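Local coordinates for hypothetical protein aq_1665 (Aquifex aeolicus, PDB 1XM7) that is of unknown function but belongs to the calcineurin-like phosphoesterases and is therefore probably a hydrolase, at residues Ile102-Leu110 and Ser180-Ile188. Sequence-based numbering, arbitrary orientation.
Sequences IEHKGKRIL and SEREIDKLI
I188, the last modelled residue, lies against the extended chain of K107. Its CG1 sits 3.5 Å from K107 CD and the two side chains pass at a slant. CG1 is anti to the backbone N (chi1 -166°), which carries CD1 on toward the turn, within 4.0 Å of K105 CB. K107 stretches on past I188, and its NZ donates to I188 O at 3.2 Å. The ammonium reaches that oxygen in the carbonyl plane, on a lone pair, well off the C=O direction. With an alanine here in place of K107, the I188 carbonyl would probably lose this donor and its side chain the aliphatic chain it lies against, setting the chain end freer to move. The contact joins the hairpin of strands 99-104 and 107-112, at the edge of one sheet of the calcineurin-like phosphoesterase fold, to the short C-terminal helix that follows edge strand 179-180 of the other sheet. H104, just before the turn, is buried between the two. With chi1 at -180° its ring swings away from its own backbone N and reaches across to E181 and D185. The D185 carboxylate lies at the ring's edge, nearly coplanar with it. The E181 carboxylate approaches the ring obliquely, its plane tilted 57° to it; its OE2 also takes a weak bond from M4 N. On the outer side, K105 NZ makes a long, weak salt bridge to D185 OD1 at 3.4 Å, and R182 pairs with the same oxygen. Deeper in, I109 CD1 and I184 CD1 meet tip to tip at 3.9 Å, and both side chains also touch I144 of strand 142-145.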
loop_
_atom_site.group_PDB
_atom_site.type_symbol
_atom_site.label_atom_id
_atom_site.label_comp_id
_atom_site.label_asym_id
_atom_site.label_seq_id
_atom_site.Cartn_x
_atom_site.Cartn_y
_atom_site.Cartn_z
ATOM N N ILE A 102 -0.182 10.525 -9.512
ATOM C CA ILE A 102 1.061 11.266 -9.391
ATOM C C ILE A 102 1.868 11.053 -10.665
ATOM O O ILE A 102 1.636 10.087 -11.396
ATOM C CB ILE A 102 1.891 10.815 -8.144
ATOM C CG1 ILE A 102 2.353 9.369 -8.286
ATOM C CG2 ILE A 102 1.047 10.939 -6.887
ATOM C CD1 ILE A 102 3.232 8.918 -7.144
ATOM N N GLU A 103 2.792 11.973 -10.934
ATOM C CA GLU A 103 3.642 11.908 -12.120
ATOM C C GLU A 103 5.080 11.806 -11.656
ATOM O O GLU A 103 5.524 12.592 -10.827
ATOM C CB GLU A 103 3.475 13.170 -12.967
ATOM C CG GLU A 103 2.032 13.494 -13.333
ATOM C CD GLU A 103 1.892 14.826 -14.059
ATOM O OE1 GLU A 103 0.738 15.278 -14.264
ATOM O OE2 GLU A 103 2.935 15.419 -14.424
ATOM N N HIS A 104 5.813 10.841 -12.184
ATOM C CA HIS A 104 7.197 10.679 -11.785
ATOM C C HIS A 104 8.101 10.617 -13.009
ATOM O O HIS A 104 7.907 9.767 -13.880
ATOM C CB HIS A 104 7.346 9.402 -10.961
ATOM C CG HIS A 104 8.743 9.142 -10.486
ATOM N ND1 HIS A 104 9.441 7.998 -10.815
ATOM C CD2 HIS A 104 9.565 9.869 -9.694
ATOM C CE1 HIS A 104 10.632 8.033 -10.245
ATOM N NE2 HIS A 104 10.733 9.157 -9.559
ATOM N N LYS A 105 9.090 11.506 -13.074
ATOM C CA LYS A 105 10.021 11.526 -14.200
ATOM C C LYS A 105 9.293 11.210 -15.502
ATOM O O LYS A 105 9.607 10.236 -16.199
ATOM C CB LYS A 105 11.168 10.525 -13.972
ATOM C CG LYS A 105 12.192 11.003 -12.954
ATOM C CD LYS A 105 13.220 9.937 -12.617
ATOM C CE LYS A 105 14.188 10.439 -11.536
ATOM N NZ LYS A 105 15.104 9.377 -10.999
ATOM N N GLY A 106 8.298 12.037 -15.805
ATOM C CA GLY A 106 7.534 11.861 -17.024
ATOM C C GLY A 106 6.291 11.000 -16.902
ATOM O O GLY A 106 5.167 11.504 -17.037
ATOM N N LYS A 107 6.485 9.707 -16.648
ATOM C CA LYS A 107 5.371 8.772 -16.541
ATOM C C LYS A 107 4.326 9.114 -15.478
ATOM O O LYS A 107 4.625 9.743 -14.460
ATOM C CB LYS A 107 5.914 7.352 -16.374
ATOM C CG LYS A 107 6.701 6.929 -17.619
ATOM C CD LYS A 107 7.015 5.441 -17.678
ATOM C CE LYS A 107 7.644 5.088 -19.031
ATOM N NZ LYS A 107 7.968 3.634 -19.147
ATOM N N ARG A 108 3.091 8.708 -15.757
ATOM C CA ARG A 108 1.942 8.975 -14.899
ATOM C C ARG A 108 1.573 7.739 -14.084
ATOM O O ARG A 108 1.384 6.657 -14.642
ATOM C CB ARG A 108 0.777 9.405 -15.783
ATOM C CG ARG A 108 -0.277 10.206 -15.088
ATOM C CD ARG A 108 -1.170 10.901 -16.101
ATOM N NE ARG A 108 -2.251 11.602 -15.417
ATOM C CZ ARG A 108 -3.076 12.471 -15.992
ATOM N NH1 ARG A 108 -2.953 12.765 -17.282
ATOM N NH2 ARG A 108 -4.039 13.040 -15.273
ATOM N N ILE A 109 1.453 7.913 -12.766
ATOM C CA ILE A 109 1.155 6.802 -11.866
ATOM C C ILE A 109 -0.168 6.845 -11.091
ATOM O O ILE A 109 -0.473 7.815 -10.387
ATOM C CB ILE A 109 2.286 6.624 -10.821
ATOM C CG1 ILE A 109 3.650 6.602 -11.517
ATOM C CG2 ILE A 109 2.077 5.324 -10.048
ATOM C CD1 ILE A 109 4.833 6.612 -10.563
ATOM N N LEU A 110 -0.933 5.762 -11.218
ATOM C CA LEU A 110 -2.202 5.611 -10.525
ATOM C C LEU A 110 -1.919 4.847 -9.241
ATOM O O LEU A 110 -1.322 3.764 -9.259
ATOM C CB LEU A 110 -3.200 4.798 -11.356
ATOM C CG LEU A 110 -4.713 5.010 -11.178
ATOM C CD1 LEU A 110 -5.415 3.687 -11.369
ATOM C CD2 LEU A 110 -5.050 5.573 -9.825
ATOM N N SER A 180 10.723 1.414 -3.149
ATOM C CA SER A 180 11.327 2.698 -3.442
ATOM C C SER A 180 10.904 3.181 -4.818
ATOM O O SER A 180 10.374 2.412 -5.623
ATOM C CB SER A 180 12.848 2.580 -3.382
ATOM O OG SER A 180 13.454 3.855 -3.517
ATOM N N GLU A 181 11.128 4.465 -5.080
ATOM C CA GLU A 181 10.787 5.030 -6.371
ATOM C C GLU A 181 11.805 4.479 -7.366
ATOM O O GLU A 181 11.709 4.700 -8.573
ATOM C CB GLU A 181 10.843 6.563 -6.325
ATOM C CG GLU A 181 12.236 7.161 -6.288
ATOM C CD GLU A 181 12.222 8.679 -6.433
ATOM O OE1 GLU A 181 13.185 9.275 -6.925
ATOM O OE2 GLU A 181 11.131 9.313 -5.999
ATOM N N ARG A 182 12.781 3.746 -6.842
ATOM C CA ARG A 182 13.815 3.146 -7.668
ATOM C C ARG A 182 13.205 2.063 -8.529
ATOM O O ARG A 182 13.367 2.062 -9.747
ATOM C CB ARG A 182 14.911 2.539 -6.794
ATOM C CG ARG A 182 15.829 3.562 -6.132
ATOM C CD ARG A 182 17.150 3.739 -6.894
ATOM N NE ARG A 182 16.997 4.354 -8.218
ATOM C CZ ARG A 182 17.042 3.696 -9.379
ATOM N NH1 ARG A 182 17.237 2.379 -9.404
ATOM N NH2 ARG A 182 16.897 4.362 -10.522
ATOM N N GLU A 183 12.499 1.141 -7.883
ATOM C CA GLU A 183 11.856 0.038 -8.581
ATOM C C GLU A 183 10.862 0.497 -9.642
ATOM O O GLU A 183 10.507 -0.272 -10.540
ATOM C CB GLU A 183 11.179 -0.875 -7.568
ATOM C CG GLU A 183 12.178 -1.666 -6.753
ATOM C CD GLU A 183 11.681 -1.984 -5.356
ATOM O OE1 GLU A 183 11.627 -1.059 -4.514
ATOM O OE2 GLU A 183 11.341 -3.160 -5.104
ATOM N N ILE A 184 10.412 1.747 -9.540
ATOM C CA ILE A 184 9.479 2.303 -10.520
ATOM C C ILE A 184 10.290 2.601 -11.769
ATOM O O ILE A 184 9.856 2.335 -12.888
ATOM C CB ILE A 184 8.843 3.635 -10.036
ATOM C CG1 ILE A 184 8.047 3.411 -8.752
ATOM C CG2 ILE A 184 7.933 4.205 -11.122
ATOM C CD1 ILE A 184 7.357 4.653 -8.251
ATOM N N ASP A 185 11.477 3.159 -11.549
ATOM C CA ASP A 185 12.402 3.516 -12.617
ATOM C C ASP A 185 12.874 2.282 -13.366
ATOM O O ASP A 185 13.113 2.331 -14.572
ATOM C CB ASP A 185 13.601 4.256 -12.032
ATOM C CG ASP A 185 13.206 5.563 -11.383
ATOM O OD1 ASP A 185 14.035 6.154 -10.659
ATOM O OD2 ASP A 185 12.059 6.002 -11.607
ATOM N N LYS A 186 13.005 1.173 -12.645
ATOM C CA LYS A 186 13.440 -0.071 -13.256
ATOM C C LYS A 186 12.470 -0.427 -14.375
ATOM O O LYS A 186 12.753 -1.286 -15.198
ATOM C CB LYS A 186 13.480 -1.194 -12.216
ATOM C CG LYS A 186 14.139 -0.821 -10.879
ATOM C CD LYS A 186 15.504 -0.156 -11.049
ATOM C CE LYS A 186 16.511 -1.067 -11.750
ATOM N NZ LYS A 186 17.808 -0.373 -12.047
ATOM N N LEU A 187 11.321 0.240 -14.398
ATOM C CA LEU A 187 10.313 0.006 -15.428
ATOM C C LEU A 187 10.426 1.084 -16.509
ATOM O O LEU A 187 10.639 0.776 -17.684
ATOM C CB LEU A 187 8.913 0.035 -14.813
ATOM C CG LEU A 187 8.684 -0.961 -13.678
ATOM C CD1 LEU A 187 7.312 -0.742 -13.080
ATOM C CD2 LEU A 187 8.819 -2.377 -14.199
ATOM N N ILE A 188 10.290 2.344 -16.093
ATOM C CA ILE A 188 10.375 3.498 -16.992
ATOM C C ILE A 188 11.479 3.321 -18.046
ATOM O O ILE A 188 11.160 3.462 -19.251
ATOM C CB ILE A 188 10.623 4.818 -16.182
ATOM C CG1 ILE A 188 10.375 6.043 -17.065
ATOM C CG2 ILE A 188 12.056 4.862 -15.656
ATOM C CD1 ILE A 188 10.474 7.364 -16.318
#